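Local coordinates for protein MIPZ (Caulobacter crescentus, PDB 2XJ9) that binds and probably hydrolyses ATP as a dimerising P-loop ATPase that positions the bacterial division plane and inhibits cell division, at residues L25-L30 with I234-P239; A37-A42 with A91-A96; L151-P156 with A207-F212; L161-G166 with Q177-V182; F228-T233 with V241-V246. The protein carries 1 engineered substitution. One frame throughout, in Å; residues are numbered along the deposited sequence.

Contact 1: L25-L30 with I234-P239; sequences LVTALL and IADLSP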
# COMPACT_ATOMS: atom_id res chain seq x y z
N LEU A 25 8.16 -12.77 -9.94
CA LEU A 25 9.19 -12.61 -10.96
C LEU A 25 10.44 -13.41 -10.63
O LEU A 25 10.92 -14.17 -11.45
CB LEU A 25 9.59 -11.15 -11.17
CG LEU A 25 8.94 -10.66 -12.45
CD1 LEU A 25 7.75 -11.54 -12.70
CD2 LEU A 25 8.51 -9.21 -12.41
N VAL A 26 10.99 -13.19 -9.45
CA VAL A 26 12.14 -13.97 -9.02
C VAL A 26 11.87 -15.46 -9.15
O VAL A 26 12.63 -16.19 -9.77
CB VAL A 26 12.46 -13.69 -7.57
CG1 VAL A 26 13.46 -14.69 -7.05
CG2 VAL A 26 12.96 -12.30 -7.45
N THR A 27 10.77 -15.89 -8.57
CA THR A 27 10.46 -17.31 -8.55
C THR A 27 10.30 -17.90 -9.96
O THR A 27 10.70 -19.01 -10.19
CB THR A 27 9.21 -17.58 -7.69
OG1 THR A 27 9.48 -18.69 -6.83
CG2 THR A 27 7.98 -17.88 -8.56
N ALA A 28 9.73 -17.15 -10.90
CA ALA A 28 9.60 -17.62 -12.27
C ALA A 28 10.97 -17.72 -12.95
O ALA A 28 11.26 -18.71 -13.60
CB ALA A 28 8.70 -16.70 -13.07
N LEU A 29 11.80 -16.69 -12.78
CA LEU A 29 13.16 -16.68 -13.31
C LEU A 29 13.99 -17.85 -12.81
O LEU A 29 14.49 -18.65 -13.58
CB LEU A 29 13.86 -15.37 -12.98
CG LEU A 29 13.27 -14.22 -13.79
CD1 LEU A 29 13.69 -12.89 -13.26
CD2 LEU A 29 13.67 -14.37 -15.24
N LEU A 30 14.14 -17.95 -11.50
CA LEU A 30 14.73 -19.14 -10.92
C LEU A 30 14.38 -20.43 -11.69
O LEU A 30 15.28 -21.22 -12.01
CB LEU A 30 14.32 -19.27 -9.46
CG LEU A 30 15.39 -18.82 -8.48
CD1 LEU A 30 16.27 -17.76 -9.12
CD2 LEU A 30 14.75 -18.34 -7.19
N ILE A 234 3.03 -20.16 -6.72
CA ILE A 234 2.42 -21.16 -7.60
C ILE A 234 3.48 -21.95 -8.37
O ILE A 234 3.32 -23.14 -8.65
CB ILE A 234 1.46 -20.56 -8.66
CG1 ILE A 234 1.37 -19.05 -8.54
CG2 ILE A 234 0.10 -21.20 -8.58
CD1 ILE A 234 2.54 -18.35 -9.15
N ALA A 235 4.56 -21.26 -8.73
CA ALA A 235 5.62 -21.86 -9.51
C ALA A 235 6.28 -23.01 -8.76
O ALA A 235 7.06 -23.76 -9.33
CB ALA A 235 6.63 -20.81 -9.88
N ASP A 236 5.97 -23.16 -7.47
CA ASP A 236 6.54 -24.22 -6.65
C ASP A 236 5.63 -25.42 -6.50
O ASP A 236 6.03 -26.45 -5.97
CB ASP A 236 6.84 -23.70 -5.26
CG ASP A 236 7.99 -22.76 -5.23
OD1 ASP A 236 7.79 -21.61 -4.77
OD2 ASP A 236 9.08 -23.16 -5.66
N LEU A 237 4.38 -25.29 -6.94
CA LEU A 237 3.38 -26.28 -6.58
C LEU A 237 3.28 -27.49 -7.48
O LEU A 237 2.23 -27.78 -8.07
CB LEU A 237 2.02 -25.62 -6.36
CG LEU A 237 2.04 -24.62 -5.21
CD1 LEU A 237 0.65 -24.08 -4.99
CD2 LEU A 237 2.58 -25.27 -3.96
N SER A 238 4.35 -28.27 -7.47
CA SER A 238 4.35 -29.64 -7.96
C SER A 238 3.75 -30.62 -6.93
O SER A 238 3.57 -30.27 -5.77
CB SER A 238 5.77 -30.08 -8.28
OG SER A 238 6.48 -30.30 -7.07
N PRO A 239 3.48 -31.86 -7.37
CA PRO A 239 3.03 -33.00 -6.58
C PRO A 239 3.74 -33.15 -5.23
O PRO A 239 3.11 -33.57 -4.26
CB PRO A 239 3.40 -34.19 -7.47
CG PRO A 239 3.32 -33.67 -8.85
CD PRO A 239 3.65 -32.21 -8.79
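Thr27, on the last two turns of helix 18-30, faces the short 3-10 turn 234-236, and no backbone hydrogen bond joins the two; Leu237 N bonds to Ile234 O (2.9 Å) within the turn, and Leu237 is then the centre of an inverse gamma turn. The contact is small and rests on few atoms. The methyl CG2 of Thr27 meets the CB methyl of Ala235 at 3.5 Å, both side chains leaving their backbones toward the other segment. Alanine suits this place because a single methyl fills the short distance from the turn to the helix. The hydroxyl of Thr27 lies toward the carboxylate of Asp236, but OG1 and OD1 are 4.0 Å apart, too far for a hydrogen bond, and the two side chains cross obliquely. In Asp236, chi1 of -71° puts CG beside the backbone N, and OD1 accepts the backbone N of Thr233 in its own loop, while OD2 takes a hydrogen bond with Tyr31 OH and a salt bridge from Arg55. These partners probably keep the buried acid ionised. An aspartate is apt here, since one oxygen ties down its own loop and the other meets Arg55 of helix 47-62 and Tyr31, just past the end of helix 18-30. Around the contact, helix 249-263 packs on Leu25, Ala28 and Ile234, helix 47-62 brings Arg55 against Thr27, and strand 36-40 underlies Val26 and Leu29.

Contact 2: A37-A42 with A91-A96; sequences AVIDLA and AGFEAA. Engineered in segment 37-42: Ala42 (natural residue Asp).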
# COMPACT_ATOMS: atom_id res chain seq x y z
N ALA A 37 19.37 -12.41 -8.15
CA ALA A 37 19.66 -11.74 -6.89
C ALA A 37 18.47 -10.86 -6.49
O ALA A 37 17.90 -10.14 -7.32
CB ALA A 37 20.89 -10.91 -7.01
N VAL A 38 18.09 -10.92 -5.22
CA VAL A 38 16.95 -10.15 -4.75
C VAL A 38 17.44 -9.12 -3.77
O VAL A 38 18.05 -9.47 -2.75
CB VAL A 38 15.90 -11.03 -4.03
CG1 VAL A 38 14.83 -10.18 -3.41
CG2 VAL A 38 15.26 -12.01 -4.98
N ILE A 39 17.16 -7.86 -4.07
CA ILE A 39 17.49 -6.76 -3.19
C ILE A 39 16.22 -6.04 -2.79
O ILE A 39 15.48 -5.58 -3.66
CB ILE A 39 18.36 -5.73 -3.90
CG1 ILE A 39 19.63 -6.39 -4.43
CG2 ILE A 39 18.67 -4.56 -2.98
CD1 ILE A 39 20.55 -5.42 -5.08
N ASP A 40 15.98 -5.94 -1.48
CA ASP A 40 14.78 -5.32 -0.92
C ASP A 40 15.14 -4.00 -0.27
O ASP A 40 15.82 -3.99 0.74
CB ASP A 40 14.14 -6.25 0.12
CG ASP A 40 12.77 -5.73 0.65
OD1 ASP A 40 11.99 -6.57 1.16
OD2 ASP A 40 12.47 -4.51 0.56
N LEU A 41 14.66 -2.90 -0.84
CA LEU A 41 14.92 -1.57 -0.30
C LEU A 41 13.80 -1.02 0.59
O LEU A 41 13.84 0.16 0.96
CB LEU A 41 15.13 -0.58 -1.43
CG LEU A 41 16.12 -0.96 -2.51
CD1 LEU A 41 16.45 0.27 -3.30
CD2 LEU A 41 17.35 -1.55 -1.88
N ALA A 42 12.80 -1.83 0.91
CA ALA A 42 11.85 -1.47 1.96
C ALA A 42 12.50 -1.88 3.29
O ALA A 42 12.33 -3.00 3.77
CB ALA A 42 10.53 -2.16 1.75
N ALA A 91 25.33 3.75 0.92
CA ALA A 91 26.56 2.97 1.00
C ALA A 91 26.26 1.48 1.02
O ALA A 91 26.89 0.72 0.30
CB ALA A 91 27.36 3.37 2.22
N GLY A 92 25.30 1.08 1.86
CA GLY A 92 24.79 -0.29 1.92
C GLY A 92 24.26 -0.81 0.60
O GLY A 92 24.60 -1.92 0.19
N PHE A 93 23.43 -0.01 -0.07
CA PHE A 93 22.96 -0.35 -1.41
C PHE A 93 24.16 -0.69 -2.30
O PHE A 93 24.27 -1.81 -2.79
CB PHE A 93 22.17 0.82 -2.01
CG PHE A 93 21.51 0.51 -3.33
CD1 PHE A 93 21.32 -0.80 -3.74
CD2 PHE A 93 21.11 1.53 -4.17
CE1 PHE A 93 20.74 -1.07 -4.96
CE2 PHE A 93 20.53 1.27 -5.40
CZ PHE A 93 20.34 -0.04 -5.79
N GLU A 94 25.04 0.29 -2.47
CA GLU A 94 26.32 0.16 -3.17
C GLU A 94 26.92 -1.23 -3.05
O GLU A 94 27.06 -1.96 -4.03
CB GLU A 94 27.31 1.15 -2.55
CG GLU A 94 27.83 2.20 -3.49
CD GLU A 94 26.79 2.62 -4.49
OE1 GLU A 94 26.13 1.71 -5.04
OE2 GLU A 94 26.65 3.84 -4.71
N ALA A 95 27.31 -1.57 -1.82
CA ALA A 95 27.83 -2.90 -1.49
C ALA A 95 26.99 -4.02 -2.06
O ALA A 95 27.50 -4.93 -2.69
CB ALA A 95 27.93 -3.05 0.01
N ALA A 96 25.68 -3.97 -1.82
CA ALA A 96 24.80 -5.04 -2.26
C ALA A 96 24.65 -5.09 -3.79
O ALA A 96 24.67 -6.17 -4.38
CB ALA A 96 23.44 -4.93 -1.58
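The ring of Phe93 is the centre of this contact, and two aliphatic side chains of segment 37-42 approach it differently. Ile39 comes to the ring edge, near its plane, with CD1 at 4.4 Å from Phe93 CE1. Leu41 comes to the ring obliquely, CD2 lying 4.4 Å from Phe93 CD1. The phenyl group can receive both because its CG is anti to the backbone N (chi1 -174°): the bond leaving the helix backbone does not aim at the strand, but the ring beyond it swings over to Ile39 and Leu41. Ile39 is extended, with CD1 anti to CA (chi2 -177°), and this puts the same methyl 4.2 Å from Ala96 O, one helical turn along from Phe93. Ala96 is small enough to let the helix lie near the strand, the CA atoms of Ile39 and Ala96 being 7.6 Å apart. There is no hydrogen bond between the segments; all four touching residues are buried, and the side chains that meet are apolar, which suits branched residues on and just past the strand and an aromatic on the helix. On the strand's other face, Asp40 OD2 accepts Ala42 N at 2.7 Å, an Asx turn that shapes the chain as it leaves the strand; Ala42 is an engineered replacement of the natural aspartate. Ile118 of helix 117-124 also packs on Leu41 and Phe93. Helix 86-103 covering strand 36-40 in this way is the alpha/beta layering of the P-loop NTPase fold, in which helices flank a central parallel sheet.

Contact 3: L151-P156 with A207-F212; sequences LELTKP and AKRVGF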
# COMPACT_ATOMS: atom_id res chain seq x y z
N LEU A 151 -12.68 18.20 -18.21
CA LEU A 151 -13.20 16.98 -17.59
C LEU A 151 -12.16 15.86 -17.35
O LEU A 151 -12.45 14.91 -16.61
CB LEU A 151 -14.38 16.41 -18.40
CG LEU A 151 -15.78 17.04 -18.32
CD1 LEU A 151 -16.84 16.22 -19.12
CD2 LEU A 151 -16.22 17.24 -16.86
N GLU A 152 -10.97 15.98 -17.95
CA GLU A 152 -9.93 14.95 -17.83
C GLU A 152 -8.45 15.42 -17.88
O GLU A 152 -8.16 16.59 -17.63
CB GLU A 152 -10.20 13.81 -18.82
CG GLU A 152 -11.57 13.13 -18.64
CD GLU A 152 -12.57 13.50 -19.74
OE1 GLU A 152 -12.17 14.19 -20.71
OE2 GLU A 152 -13.77 13.09 -19.64
N LEU A 153 -7.53 14.50 -18.23
CA LEU A 153 -6.07 14.57 -17.94
C LEU A 153 -5.25 15.82 -18.31
O LEU A 153 -5.20 16.24 -19.47
CB LEU A 153 -5.34 13.31 -18.45
CG LEU A 153 -3.82 13.31 -18.68
CD1 LEU A 153 -3.05 14.17 -17.68
CD2 LEU A 153 -3.27 11.88 -18.69
N THR A 154 -4.54 16.34 -17.31
CA THR A 154 -3.83 17.60 -17.43
C THR A 154 -2.28 17.50 -17.36
O THR A 154 -1.59 18.28 -18.04
CB THR A 154 -4.35 18.64 -16.39
OG1 THR A 154 -3.73 19.92 -16.59
CG2 THR A 154 -4.12 18.15 -14.94
N LYS A 155 -1.74 16.57 -16.57
CA LYS A 155 -0.29 16.56 -16.38
C LYS A 155 0.27 15.30 -15.72
O LYS A 155 -0.43 14.61 -15.00
CB LYS A 155 0.14 17.78 -15.55
CG LYS A 155 0.12 17.52 -14.06
CD LYS A 155 0.19 18.80 -13.25
CE LYS A 155 -0.18 18.52 -11.79
NZ LYS A 155 0.69 17.47 -11.17
N PRO A 156 1.54 15.00 -15.96
CA PRO A 156 2.20 13.89 -15.27
C PRO A 156 2.24 14.20 -13.79
O PRO A 156 1.98 15.34 -13.41
CB PRO A 156 3.63 13.93 -15.83
CG PRO A 156 3.48 14.60 -17.14
CD PRO A 156 2.43 15.64 -16.94
N ALA A 207 0.21 7.18 -21.19
CA ALA A 207 1.29 6.40 -21.78
C ALA A 207 1.98 7.22 -22.88
O ALA A 207 3.20 7.34 -22.91
CB ALA A 207 0.76 5.08 -22.32
N LYS A 208 1.18 7.80 -23.77
CA LYS A 208 1.71 8.64 -24.84
C LYS A 208 2.50 9.84 -24.31
O LYS A 208 3.47 10.26 -24.91
CB LYS A 208 0.57 9.14 -25.75
CG LYS A 208 -0.22 8.05 -26.48
CD LYS A 208 -1.20 8.66 -27.49
CE LYS A 208 -2.44 7.78 -27.73
NZ LYS A 208 -3.47 7.88 -26.64
N ARG A 209 2.06 10.40 -23.19
CA ARG A 209 2.73 11.58 -22.65
C ARG A 209 4.03 11.23 -21.94
O ARG A 209 4.97 12.02 -21.96
CB ARG A 209 1.81 12.34 -21.69
CG ARG A 209 1.20 13.61 -22.24
CD ARG A 209 -0.16 13.28 -22.79
NE ARG A 209 -1.24 14.12 -22.36
CZ ARG A 209 -2.49 14.17 -22.80
NH1 ARG A 209 -2.97 13.42 -23.80
NH2 ARG A 209 -3.28 15.03 -22.19
N VAL A 210 4.07 10.06 -21.31
CA VAL A 210 5.12 9.75 -20.33
C VAL A 210 6.04 8.61 -20.75
O VAL A 210 7.11 8.43 -20.19
CB VAL A 210 4.51 9.42 -18.94
CG1 VAL A 210 5.54 8.73 -18.05
CG2 VAL A 210 3.97 10.68 -18.29
N GLY A 211 5.62 7.84 -21.74
CA GLY A 211 6.47 6.81 -22.29
C GLY A 211 6.56 5.50 -21.52
O GLY A 211 7.66 4.95 -21.29
N PHE A 212 5.41 4.96 -21.14
CA PHE A 212 5.38 3.57 -20.73
C PHE A 212 4.42 2.81 -21.63
O PHE A 212 3.67 3.41 -22.42
CB PHE A 212 5.03 3.42 -19.25
CG PHE A 212 3.73 4.03 -18.87
CD1 PHE A 212 3.70 5.23 -18.19
CD2 PHE A 212 2.54 3.39 -19.17
CE1 PHE A 212 2.49 5.80 -17.83
CE2 PHE A 212 1.32 3.95 -18.81
CZ PHE A 212 1.30 5.16 -18.14
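The guanidinium of Arg209 meets the carbonyl oxygen of Leu153 obliquely, with NH2 3.5 Å from Leu153 O, too loose to count as a hydrogen bond. The same NH2 lies 3.9 Å from Leu153 CG, so one end of the group touches both backbone and side chain. A second flat group, the Phe212 ring, has Ala207 CA 3.8 Å above one face, offset toward its rim, and Trp181 packs against it edge-to-face. Arg209 reaches Leu153 through a chain bent at chi2 (95°) and chi3, which lays it alongside the leucine, the two running in opposite directions. An arginine suits this exposed place because its long chain carries NH2 out to Leu153 while the charged group can stay near solvent. Farther along, the Pro156 ring slides past Val210, CB and CG each 4.1 Å from Val210 CG2; a rigid ring and one methyl of a branched side chain pack well without polar bonds. The helix ends here, Ala207 O receiving Gly211 N at 2.7 Å and also Val210 N. Gly211 has positive phi (81°), where a side chain would jam against the preceding carbonyl oxygen. Thr154 and Lys155 both face Thr145, a classic beta bulge in the two-stranded antiparallel ribbon that packs on the C-terminal end of helix 194-210.

Contact 4: L161-G166 with Q177-V182; sequences LTVWEG and QAMDWV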
# COMPACT_ATOMS: atom_id res chain seq x y z
N LEU A 161 7.41 11.46 -12.69
CA LEU A 161 8.66 12.24 -12.64
C LEU A 161 9.83 11.45 -12.07
O LEU A 161 10.94 11.53 -12.57
CB LEU A 161 8.48 13.55 -11.86
CG LEU A 161 7.31 14.44 -12.28
CD1 LEU A 161 7.16 15.63 -11.34
CD2 LEU A 161 7.50 14.89 -13.73
N THR A 162 9.57 10.67 -11.02
CA THR A 162 10.63 9.84 -10.46
C THR A 162 11.29 8.93 -11.51
O THR A 162 12.50 8.72 -11.48
CB THR A 162 10.11 9.00 -9.28
OG1 THR A 162 9.92 9.86 -8.14
CG2 THR A 162 11.09 7.88 -8.93
N VAL A 163 10.51 8.40 -12.44
CA VAL A 163 11.07 7.52 -13.45
C VAL A 163 11.69 8.34 -14.58
O VAL A 163 12.68 7.93 -15.19
CB VAL A 163 10.00 6.61 -14.04
CG1 VAL A 163 10.61 5.69 -15.07
CG2 VAL A 163 9.35 5.82 -12.94
N TRP A 164 11.08 9.48 -14.86
CA TRP A 164 11.52 10.38 -15.91
C TRP A 164 12.90 10.93 -15.57
O TRP A 164 13.68 11.26 -16.47
CB TRP A 164 10.51 11.52 -16.04
CG TRP A 164 10.26 11.97 -17.44
CD1 TRP A 164 9.37 11.43 -18.33
CD2 TRP A 164 10.91 13.05 -18.13
NE1 TRP A 164 9.43 12.10 -19.53
CE2 TRP A 164 10.36 13.11 -19.43
CE3 TRP A 164 11.89 13.98 -17.77
CZ2 TRP A 164 10.77 14.06 -20.38
CZ3 TRP A 164 12.30 14.92 -18.71
CH2 TRP A 164 11.74 14.95 -20.00
N GLU A 165 13.21 11.01 -14.28
CA GLU A 165 14.52 11.51 -13.84
C GLU A 165 15.51 10.35 -13.72
O GLU A 165 16.71 10.52 -13.82
CB GLU A 165 14.40 12.26 -12.51
CG GLU A 165 15.65 13.05 -12.08
CD GLU A 165 15.71 14.47 -12.67
OE1 GLU A 165 16.81 15.10 -12.62
OE2 GLU A 165 14.68 14.96 -13.18
N GLY A 166 14.99 9.15 -13.51
CA GLY A 166 15.83 7.98 -13.46
C GLY A 166 16.27 7.61 -14.86
O GLY A 166 17.06 6.69 -15.04
N GLN A 177 20.55 1.12 -25.34
CA GLN A 177 19.45 0.29 -24.84
C GLN A 177 18.71 1.06 -23.75
O GLN A 177 19.02 0.93 -22.57
CB GLN A 177 20.00 -1.03 -24.29
CG GLN A 177 18.97 -1.94 -23.61
CD GLN A 177 19.60 -2.98 -22.68
OE1 GLN A 177 19.03 -3.34 -21.63
NE2 GLN A 177 20.78 -3.47 -23.06
N ALA A 178 17.75 1.89 -24.14
CA ALA A 178 16.99 2.71 -23.19
C ALA A 178 16.32 1.87 -22.12
O ALA A 178 16.44 0.64 -22.10
CB ALA A 178 15.94 3.55 -23.93
N MET A 179 15.61 2.53 -21.21
CA MET A 179 14.87 1.83 -20.17
C MET A 179 13.47 1.47 -20.65
O MET A 179 12.73 2.34 -21.13
CB MET A 179 14.75 2.72 -18.95
CG MET A 179 15.08 2.04 -17.66
SD MET A 179 15.09 3.30 -16.39
CE MET A 179 13.35 3.73 -16.40
N ASP A 180 13.10 0.20 -20.54
CA ASP A 180 11.71 -0.21 -20.77
C ASP A 180 10.85 0.10 -19.51
O ASP A 180 11.29 -0.14 -18.37
CB ASP A 180 11.68 -1.70 -21.14
CG ASP A 180 10.42 -2.11 -21.90
OD1 ASP A 180 10.26 -3.33 -22.13
OD2 ASP A 180 9.61 -1.22 -22.27
N TRP A 181 9.66 0.65 -19.71
CA TRP A 181 8.79 0.94 -18.58
C TRP A 181 7.41 0.34 -18.80
O TRP A 181 6.71 0.72 -19.74
CB TRP A 181 8.70 2.44 -18.33
CG TRP A 181 7.92 2.75 -17.09
CD1 TRP A 181 7.56 1.88 -16.10
CD2 TRP A 181 7.38 4.03 -16.71
NE1 TRP A 181 6.84 2.54 -15.13
CE2 TRP A 181 6.71 3.86 -15.48
CE3 TRP A 181 7.40 5.31 -17.28
CZ2 TRP A 181 6.08 4.89 -14.83
CZ3 TRP A 181 6.77 6.34 -16.63
CH2 TRP A 181 6.12 6.13 -15.42
N VAL A 182 7.02 -0.61 -17.94
CA VAL A 182 5.72 -1.27 -18.09
C VAL A 182 4.78 -1.07 -16.91
O VAL A 182 5.10 -1.45 -15.80
CB VAL A 182 5.91 -2.78 -18.23
CG1 VAL A 182 4.60 -3.48 -18.09
CG2 VAL A 182 6.55 -3.10 -19.56
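Trp181, whose indole faces Val163 across the contact, has its NE1 held by a hydrogen bond to Thr131 OG1 on the adjoining strand 128-134; no polar bond joins the two segments themselves. With CG anti to the backbone N (chi1 -174°), the indole is carried out toward helix 158-168, where Val163 sits over one face of it. The valine CG1 stands 4.0 Å from the centroid of the six-membered ring and 16° off the normal, a CH-pi contact. The other methyl, CG2, lies 3.9 Å from Trp181 CZ2, so both branches of the valine rest on the benzo part. CG1 also meets Met179 CE at 3.6 Å. The bend of the methionine at chi3 (66°) turns its end methyl to the valine, while SD lies 4.1 Å from Gly166 O; a flexible, unbranched methionine can bend its end in this way. Gly166 presents only backbone to the sulfur. Were Trp181 an alanine, Val163 would probably lose the flat surface under its methyls and Thr131 OG1 its indole partner. With every touching residue buried, the chemistry implies that dispersion and CH-pi contact join helix 158-168 to strand 180-186, while the hydrogen bond from the indole fixes its rotation.

Contact 5: F228-T233 with V241-V246; sequences FPFGLT and VRPVPV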
# COMPACT_ATOMS: atom_id res chain seq x y z
N PHE A 228 2.61 -16.83 1.41
CA PHE A 228 3.67 -15.99 1.94
C PHE A 228 4.32 -16.54 3.20
O PHE A 228 5.52 -16.42 3.38
CB PHE A 228 3.16 -14.59 2.19
CG PHE A 228 4.11 -13.72 2.96
CD1 PHE A 228 5.00 -12.90 2.30
CD2 PHE A 228 4.10 -13.71 4.35
CE1 PHE A 228 5.86 -12.07 3.01
CE2 PHE A 228 4.98 -12.89 5.06
CZ PHE A 228 5.86 -12.08 4.39
N PRO A 229 3.52 -17.11 4.10
CA PRO A 229 4.17 -17.58 5.33
C PRO A 229 5.20 -18.70 5.10
O PRO A 229 6.07 -18.90 5.95
CB PRO A 229 2.99 -18.09 6.18
CG PRO A 229 1.81 -17.34 5.65
CD PRO A 229 2.05 -17.14 4.18
N PHE A 230 5.10 -19.40 3.98
CA PHE A 230 5.99 -20.51 3.69
C PHE A 230 7.12 -20.08 2.77
O PHE A 230 8.11 -20.80 2.61
CB PHE A 230 5.24 -21.63 2.99
CG PHE A 230 3.99 -22.05 3.71
CD1 PHE A 230 2.76 -21.94 3.09
CD2 PHE A 230 4.05 -22.54 5.00
CE1 PHE A 230 1.62 -22.33 3.74
CE2 PHE A 230 2.91 -22.92 5.65
CZ PHE A 230 1.70 -22.82 5.02
N GLY A 231 6.97 -18.91 2.17
CA GLY A 231 7.92 -18.45 1.19
C GLY A 231 7.85 -19.37 -0.00
O GLY A 231 8.85 -19.88 -0.42
N LEU A 232 6.65 -19.58 -0.54
CA LEU A 232 6.46 -20.35 -1.75
C LEU A 232 5.55 -19.57 -2.70
O LEU A 232 4.91 -18.59 -2.30
CB LEU A 232 5.82 -21.70 -1.42
CG LEU A 232 6.38 -22.65 -0.36
CD1 LEU A 232 5.40 -23.80 -0.09
CD2 LEU A 232 7.72 -23.21 -0.76
N THR A 233 5.48 -20.00 -3.96
CA THR A 233 4.56 -19.41 -4.94
C THR A 233 3.92 -20.52 -5.79
O THR A 233 4.23 -21.69 -5.59
CB THR A 233 5.28 -18.40 -5.85
OG1 THR A 233 5.99 -19.11 -6.86
CG2 THR A 233 6.26 -17.57 -5.06
N VAL A 241 5.49 -30.64 -3.50
CA VAL A 241 5.21 -29.45 -2.71
C VAL A 241 3.72 -29.16 -2.71
O VAL A 241 3.15 -28.76 -3.73
CB VAL A 241 5.94 -28.23 -3.30
CG1 VAL A 241 5.72 -27.01 -2.42
CG2 VAL A 241 7.42 -28.53 -3.47
N ARG A 242 3.08 -29.38 -1.56
CA ARG A 242 1.64 -29.13 -1.46
C ARG A 242 1.21 -28.87 -0.02
O ARG A 242 0.68 -29.76 0.65
CB ARG A 242 0.85 -30.30 -2.05
CG ARG A 242 1.15 -31.64 -1.41
CD ARG A 242 0.21 -32.69 -1.94
NE ARG A 242 -0.98 -32.07 -2.50
CZ ARG A 242 -1.94 -31.49 -1.78
NH1 ARG A 242 -3.00 -30.95 -2.39
NH2 ARG A 242 -1.85 -31.45 -0.46
N PRO A 243 1.43 -27.64 0.46
CA PRO A 243 1.01 -27.23 1.80
C PRO A 243 -0.43 -26.75 1.74
O PRO A 243 -1.05 -26.47 2.77
CB PRO A 243 1.94 -26.05 2.10
CG PRO A 243 2.59 -25.66 0.74
CD PRO A 243 1.95 -26.50 -0.31
N VAL A 244 -0.97 -26.69 0.52
CA VAL A 244 -2.28 -26.12 0.28
C VAL A 244 -3.07 -26.82 -0.84
O VAL A 244 -2.57 -27.00 -1.94
CB VAL A 244 -2.17 -24.63 -0.01
CG1 VAL A 244 -3.15 -24.22 -1.11
CG2 VAL A 244 -2.37 -23.83 1.29
N PRO A 245 -4.32 -27.21 -0.55
CA PRO A 245 -5.13 -27.96 -1.51
C PRO A 245 -5.23 -27.22 -2.83
O PRO A 245 -5.32 -25.99 -2.81
CB PRO A 245 -6.51 -28.02 -0.83
CG PRO A 245 -6.21 -27.84 0.64
CD PRO A 245 -5.07 -26.89 0.68
N VAL A 246 -5.22 -27.93 -3.95
CA VAL A 246 -5.30 -27.29 -5.27
C VAL A 246 -6.67 -26.71 -5.58
O VAL A 246 -7.69 -27.22 -5.11
CB VAL A 246 -4.91 -28.23 -6.43
CG1 VAL A 246 -5.40 -27.66 -7.76
CG2 VAL A 246 -3.40 -28.44 -6.46
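The CD1 methyl of Leu232 points at the CG corner of the Pro243 ring, 3.5 Å away. The same methyl touches Val241 CG1 at 4.0 Å, the leucine and valine side chains crossing at a slant, so one branch of Leu232 serves two partners. A leucine suits this place because its long side chain carries one methyl far enough from an irregular backbone to touch both. Phe230 adds a second apolar surface: Pro243 CB lies over one face of its ring, 4.1 Å above the plane and offset toward the rim, nearest to CE1. With CG anti to the carbonyl carbon (chi1 -52°), the ring is brought alongside the proline, and the two run past each other in opposite directions. Proline gives Phe230 and Leu232 a compact, rigid hydrocarbon block.

The backbone sets these groups in place. Gly231 N bonds to Phe228 O (3.1 Å), and Gly231 adopts positive phi (65°), readily reached by glycine, which turns the chain between Phe230 and Leu232. Gly231 O accepts a hydrogen bond from Arg55 of helix 47-62. Trp58 of the same helix meets the Phe230 ring with planes at about 60° and also touches Leu232. On the assembly side, Pro148 of the second subunit packs on Phe230. Both segments belong to the long connection between strand 213-215 and helix 249-263, laid against helix 47-62, with Thr233 reaching helix 18-30.

Contacts 2 and 4 are buried helix-on-strand packings at different places along one parallel sheet: the former sets aliphatic groups round a phenyl ring, the latter a valine on an indole. Contact 1 is also buried, but small, its acid being served from outside the pair. It touches contact 5, with centres about 11 Å apart, through the shared loop between strand 213-215 and helix 249-263; contact 5 is mostly buried and apolar and lies beside the second subunit. Contact 3 is the most exposed, with an arginine's guanidinium beside a leucine, yet it meets contact 4 where Val210 and Phe212 pack on Trp181. Contacts 1 and 2 touch through Val26 and Val38.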